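Local structure of SxtG (Microseira wollei, 6U1R) at residues A[95-103]-A[324-332]. The protein is an amidinotransferase of the saxitoxin biosynthetic pathway, probably moving an amidino group through a covalent amidino-cysteine intermediate. Sequence-based numbering, arbitrary orientation.
Sequences EFIHILEAE and LMLDEERVI
R330 and E103 make the polar part of this contact, where helix 83-102 ends beside the hairpin of strands 324-325 and 330-334. One nitrogen, R330 NH1, serves two acceptors of E103: it forms a salt bridge with OE1 at 2.7 Å (N-H...O 149°), meeting the anti lone pair, and a straighter hydrogen bond to the backbone O at 3.2 Å (162°). Both oxygens lie close to the guanidinium plane, although the carboxylate is turned well out of it. The E103 chain, bent at chi2 (-65°), brings OE1 to the nitrogen that its own backbone O also binds.

Within the hairpin turn, D327 OD2 accepts from R330 NE and NH2, each at 3.0 Å, from above the carboxylate plane. D327 OD1 takes the backbone N atoms of E329 and R330 from opposite faces, an Asx turn within an Asx motif. L326 CB lies over one guanidinium face.

The apolar part centres on I332 CD1, which lies 3.6 Å from both F96 CE1, at the ring's edge, and L100 CD2. L100 CD2 also meets L326 CD2 at 3.7 Å, and L324 CD2 reaches F96 CZ. F96 also meets the rings of F356 and F366; its side chain is about 9 Å from that of C368, predicted to form the amidino-cysteine intermediate.

Bonds on all three guanidinium nitrogens fix its rotation, and the E103-R330-D327 network thus ties the helix end to the turn beside buried helix-on-sheet packing, consistent with an AGAT-like amidinotransferase fold.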
ATOM      1  N   GLU A  95     -11.041 -21.209 -23.612  1.00 20.19           N
ATOM      2  CA  GLU A  95     -11.425 -20.764 -24.950  1.00 22.53           C
ATOM      3  C   GLU A  95     -11.231 -19.253 -25.109  1.00 21.45           C
ATOM      4  O   GLU A  95     -10.787 -18.789 -26.164  1.00 20.47           O
ATOM      5  CB  GLU A  95     -12.871 -21.159 -25.246  1.00 26.26           C
ATOM      6  CG  GLU A  95     -13.331 -20.758 -26.651  1.00 31.20           C
ATOM      7  CD  GLU A  95     -12.356 -21.197 -27.754  1.00 38.43           C
ATOM      8  OE1 GLU A  95     -11.884 -22.361 -27.722  1.00 38.85           O
ATOM      9  OE2 GLU A  95     -12.042 -20.367 -28.641  1.00 35.40           O
ATOM     10  N   PHE A  96     -11.582 -18.479 -24.081  1.00 19.21           N
ATOM     11  CA  PHE A  96     -11.324 -17.038 -24.076  1.00 18.88           C
ATOM     12  C   PHE A  96      -9.839 -16.749 -24.294  1.00 17.03           C
ATOM     13  O   PHE A  96      -9.467 -15.912 -25.122  1.00 17.44           O
ATOM     14  CB  PHE A  96     -11.841 -16.461 -22.744  1.00 18.19           C
ATOM     15  CG  PHE A  96     -11.506 -15.014 -22.503  1.00 16.64           C
ATOM     16  CD1 PHE A  96     -11.703 -14.064 -23.476  1.00 15.79           C
ATOM     17  CD2 PHE A  96     -11.064 -14.602 -21.253  1.00 16.10           C
ATOM     18  CE1 PHE A  96     -11.423 -12.727 -23.237  1.00 15.74           C
ATOM     19  CE2 PHE A  96     -10.782 -13.257 -20.996  1.00 15.29           C
ATOM     20  CZ  PHE A  96     -10.970 -12.311 -21.997  1.00 14.21           C
ATOM     21  N   ILE A  97      -8.967 -17.466 -23.583  1.00 17.07           N
ATOM     22  CA  ILE A  97      -7.535 -17.285 -23.765  1.00 17.49           C
ATOM     23  C   ILE A  97      -7.114 -17.673 -25.187  1.00 18.84           C
ATOM     24  O   ILE A  97      -6.302 -16.976 -25.817  1.00 18.22           O
ATOM     25  CB  ILE A  97      -6.772 -18.089 -22.696  1.00 17.93           C
ATOM     26  CG1 ILE A  97      -6.965 -17.428 -21.321  1.00 18.90           C
ATOM     27  CG2 ILE A  97      -5.297 -18.203 -23.052  1.00 19.50           C
ATOM     28  CD1 ILE A  97      -6.583 -18.305 -20.133  1.00 19.76           C
ATOM     29  N   HIS A  98      -7.676 -18.767 -25.723  1.00 19.58           N
ATOM     30  CA  HIS A  98      -7.354 -19.166 -27.094  1.00 20.75           C
ATOM     31  C   HIS A  98      -7.699 -18.049 -28.086  1.00 19.77           C
ATOM     32  O   HIS A  98      -6.929 -17.767 -29.012  1.00 20.48           O
ATOM     33  CB  HIS A  98      -8.095 -20.450 -27.476  1.00 21.66           C
ATOM     34  CG  HIS A  98      -7.413 -21.728 -27.062  1.00 25.74           C
ATOM     35  ND1 HIS A  98      -6.047 -21.903 -27.088  1.00 28.76           N
ATOM     36  CD2 HIS A  98      -7.932 -22.908 -26.645  1.00 26.87           C
ATOM     37  CE1 HIS A  98      -5.749 -23.127 -26.683  1.00 27.00           C
ATOM     38  NE2 HIS A  98      -6.875 -23.758 -26.408  1.00 29.18           N
ATOM     39  N   ILE A  99      -8.851 -17.401 -27.907  1.00 19.84           N
ATOM     40  CA  ILE A  99      -9.214 -16.261 -28.753  1.00 19.35           C
ATOM     41  C   ILE A  99      -8.188 -15.140 -28.626  1.00 19.47           C
ATOM     42  O   ILE A  99      -7.717 -14.584 -29.630  1.00 19.51           O
ATOM     43  CB  ILE A  99     -10.630 -15.767 -28.409  1.00 19.24           C
ATOM     44  CG1 ILE A  99     -11.658 -16.856 -28.768  1.00 21.70           C
ATOM     45  CG2 ILE A  99     -10.922 -14.457 -29.143  1.00 19.38           C
ATOM     46  CD1 ILE A  99     -13.113 -16.528 -28.410  1.00 22.98           C
ATOM     47  N   LEU A 100      -7.862 -14.750 -27.393  1.00 16.75           N
ATOM     48  CA  LEU A 100      -6.882 -13.685 -27.188  1.00 17.20           C
ATOM     49  C   LEU A 100      -5.567 -13.986 -27.898  1.00 18.98           C
ATOM     50  O   LEU A 100      -4.983 -13.113 -28.556  1.00 17.13           O
ATOM     51  CB  LEU A 100      -6.632 -13.480 -25.692  1.00 17.10           C
ATOM     52  CG  LEU A 100      -7.776 -12.864 -24.876  1.00 16.73           C
ATOM     53  CD1 LEU A 100      -7.423 -12.910 -23.383  1.00 19.01           C
ATOM     54  CD2 LEU A 100      -8.053 -11.441 -25.298  1.00 19.02           C
ATOM     55  N   GLU A 101      -5.071 -15.213 -27.750  1.00 16.93           N
ATOM     56  CA  GLU A 101      -3.804 -15.582 -28.371  1.00 18.02           C
ATOM     57  C   GLU A 101      -3.910 -15.601 -29.893  1.00 18.37           C
ATOM     58  O   GLU A 101      -2.981 -15.167 -30.590  1.00 18.68           O
ATOM     59  CB  GLU A 101      -3.349 -16.933 -27.822  1.00 19.54           C
ATOM     60  CG  GLU A 101      -3.013 -16.866 -26.315  1.00 18.70           C
ATOM     61  CD  GLU A 101      -2.727 -18.228 -25.672  1.00 21.88           C
ATOM     62  OE1 GLU A 101      -3.260 -19.264 -26.135  1.00 21.40           O
ATOM     63  OE2 GLU A 101      -1.985 -18.247 -24.667  1.00 20.99           O
ATOM     64  N   ALA A 102      -5.009 -16.122 -30.428  1.00 18.19           N
ATOM     65  CA  ALA A 102      -5.184 -16.120 -31.878  1.00 20.77           C
ATOM     66  C   ALA A 102      -5.238 -14.705 -32.421  1.00 22.70           C
ATOM     67  O   ALA A 102      -4.805 -14.447 -33.554  1.00 21.72           O
ATOM     68  CB  ALA A 102      -6.449 -16.882 -32.244  1.00 21.14           C
ATOM     69  N   GLU A 103      -5.762 -13.773 -31.630  1.00 20.65           N
ATOM     70  CA  GLU A 103      -5.802 -12.373 -32.025  1.00 21.33           C
ATOM     71  C   GLU A 103      -4.488 -11.629 -31.744  1.00 20.45           C
ATOM     72  O   GLU A 103      -4.459 -10.399 -31.871  1.00 22.92           O
ATOM     73  CB  GLU A 103      -6.978 -11.684 -31.324  1.00 19.62           C
ATOM     74  CG  GLU A 103      -8.337 -12.225 -31.730  1.00 21.42           C
ATOM     75  CD  GLU A 103      -8.661 -11.974 -33.194  1.00 26.23           C
ATOM     76  OE1 GLU A 103      -8.190 -10.955 -33.745  1.00 25.40           O
ATOM     77  OE2 GLU A 103      -9.379 -12.808 -33.790  1.00 27.47           O
ATOM     78  N   LEU A 324     -14.392  -6.460 -23.649  1.00 13.88           N
ATOM     79  CA  LEU A 324     -12.948  -6.208 -23.662  1.00 14.10           C
ATOM     80  C   LEU A 324     -12.556  -5.817 -25.080  1.00 15.13           C
ATOM     81  O   LEU A 324     -12.816  -6.571 -26.020  1.00 13.85           O
ATOM     82  CB  LEU A 324     -12.143  -7.435 -23.208  1.00 13.69           C
ATOM     83  CG  LEU A 324     -10.611  -7.292 -23.286  1.00 14.27           C
ATOM     84  CD1 LEU A 324     -10.137  -6.269 -22.279  1.00 13.25           C
ATOM     85  CD2 LEU A 324      -9.873  -8.622 -23.096  1.00 14.18           C
ATOM     86  N   MET A 325     -11.924  -4.652 -25.221  1.00 14.18           N
ATOM     87  CA  MET A 325     -11.438  -4.160 -26.506  1.00 14.65           C
ATOM     88  C   MET A 325     -10.020  -4.666 -26.752  1.00 14.96           C
ATOM     89  O   MET A 325      -9.141  -4.476 -25.908  1.00 15.18           O
ATOM     90  CB  MET A 325     -11.421  -2.631 -26.544  1.00 12.76           C
ATOM     91  CG  MET A 325     -12.753  -1.927 -26.251  1.00 14.44           C
ATOM     92  SD  MET A 325     -14.067  -2.418 -27.332  1.00 17.66           S
ATOM     93  CE  MET A 325     -13.441  -1.877 -28.924  1.00 17.42           C
ATOM     94  N   LEU A 326      -9.793  -5.248 -27.930  1.00 15.69           N
ATOM     95  CA  LEU A 326      -8.449  -5.607 -28.366  1.00 16.73           C
ATOM     96  C   LEU A 326      -7.758  -4.484 -29.123  1.00 17.44           C
ATOM     97  O   LEU A 326      -6.520  -4.474 -29.210  1.00 17.96           O
ATOM     98  CB  LEU A 326      -8.510  -6.857 -29.247  1.00 16.99           C
ATOM     99  CG  LEU A 326      -9.302  -8.035 -28.681  1.00 19.04           C
ATOM    100  CD1 LEU A 326      -9.192  -9.257 -29.583  1.00 20.56           C
ATOM    101  CD2 LEU A 326      -8.869  -8.360 -27.248  1.00 20.20           C
ATOM    102  N   ASP A 327      -8.537  -3.580 -29.705  1.00 17.91           N
ATOM    103  CA  ASP A 327      -8.089  -2.306 -30.264  1.00 17.95           C
ATOM    104  C   ASP A 327      -9.355  -1.466 -30.386  1.00 17.60           C
ATOM    105  O   ASP A 327     -10.366  -1.788 -29.755  1.00 17.46           O
ATOM    106  CB  ASP A 327      -7.318  -2.494 -31.584  1.00 19.32           C
ATOM    107  CG  ASP A 327      -8.094  -3.267 -32.630  1.00 22.10           C
ATOM    108  OD1 ASP A 327      -9.343  -3.196 -32.655  1.00 20.23           O
ATOM    109  OD2 ASP A 327      -7.429  -3.956 -33.443  1.00 22.95           O
ATOM    110  N   GLU A 328      -9.319  -0.406 -31.197  1.00 17.85           N
ATOM    111  CA  GLU A 328     -10.489   0.461 -31.303  1.00 19.72           C
ATOM    112  C   GLU A 328     -11.673  -0.195 -32.012  1.00 19.01           C
ATOM    113  O   GLU A 328     -12.781   0.363 -31.983  1.00 20.54           O
ATOM    114  CB  GLU A 328     -10.109   1.752 -32.028  1.00 20.75           C
ATOM    115  CG  GLU A 328      -9.070   2.550 -31.272  1.00 20.51           C
ATOM    116  CD  GLU A 328      -8.749   3.887 -31.902  1.00 24.54           C
ATOM    117  OE1 GLU A 328      -9.466   4.299 -32.842  1.00 26.36           O
ATOM    118  OE2 GLU A 328      -7.781   4.532 -31.438  1.00 24.59           O
ATOM    119  N   GLU A 329     -11.480  -1.356 -32.627  1.00 19.23           N
ATOM    120  CA  GLU A 329     -12.505  -2.000 -33.442  1.00 19.84           C
ATOM    121  C   GLU A 329     -12.922  -3.364 -32.912  1.00 20.80           C
ATOM    122  O   GLU A 329     -14.121  -3.647 -32.820  1.00 19.83           O
ATOM    123  CB  GLU A 329     -11.978  -2.112 -34.888  1.00 25.68           C
ATOM    124  CG  GLU A 329     -12.878  -2.871 -35.833  1.00 33.43           C
ATOM    125  CD  GLU A 329     -12.307  -2.960 -37.257  1.00 44.17           C
ATOM    126  OE1 GLU A 329     -11.088  -2.746 -37.429  1.00 46.90           O
ATOM    127  OE2 GLU A 329     -13.078  -3.253 -38.200  1.00 45.97           O
ATOM    128  N   ARG A 330     -11.965  -4.233 -32.591  1.00 17.84           N
ATOM    129  CA  ARG A 330     -12.257  -5.601 -32.192  1.00 18.37           C
ATOM    130  C   ARG A 330     -12.653  -5.650 -30.720  1.00 17.52           C
ATOM    131  O   ARG A 330     -11.929  -5.132 -29.861  1.00 16.84           O
ATOM    132  CB  ARG A 330     -11.039  -6.496 -32.422  1.00 19.08           C
ATOM    133  CG  ARG A 330     -10.699  -6.769 -33.911  1.00 22.00           C
ATOM    134  CD  ARG A 330      -9.397  -7.578 -34.030  1.00 22.39           C
ATOM    135  NE  ARG A 330      -8.240  -6.821 -33.552  1.00 22.78           N
ATOM    136  CZ  ARG A 330      -7.078  -7.344 -33.146  1.00 25.48           C
ATOM    137  NH1 ARG A 330      -6.891  -8.654 -33.123  1.00 24.91           N
ATOM    138  NH2 ARG A 330      -6.095  -6.542 -32.740  1.00 25.64           N
ATOM    139  N   VAL A 331     -13.787  -6.280 -30.439  1.00 17.68           N
ATOM    140  CA  VAL A 331     -14.370  -6.310 -29.095  1.00 15.94           C
ATOM    141  C   VAL A 331     -14.866  -7.720 -28.790  1.00 17.01           C
ATOM    142  O   VAL A 331     -15.613  -8.305 -29.579  1.00 16.55           O
ATOM    143  CB  VAL A 331     -15.514  -5.275 -28.956  1.00 14.87           C
ATOM    144  CG1 VAL A 331     -16.550  -5.412 -30.058  1.00 18.62           C
ATOM    145  CG2 VAL A 331     -16.167  -5.370 -27.578  1.00 15.90           C
ATOM    146  N   ILE A 332     -14.439  -8.277 -27.643  1.00 16.53           N
ATOM    147  CA  ILE A 332     -14.905  -9.584 -27.200  1.00 15.57           C
ATOM    148  C   ILE A 332     -16.198  -9.377 -26.423  1.00 15.80           C
ATOM    149  O   ILE A 332     -16.268  -8.525 -25.520  1.00 16.28           O
ATOM    150  CB  ILE A 332     -13.832 -10.308 -26.362  1.00 15.57           C
ATOM    151  CG1 ILE A 332     -12.631 -10.673 -27.263  1.00 18.87           C
ATOM    152  CG2 ILE A 332     -14.398 -11.572 -25.718  1.00 15.59           C
ATOM    153  CD1 ILE A 332     -11.464 -11.265 -26.553  1.00 22.57           C
TER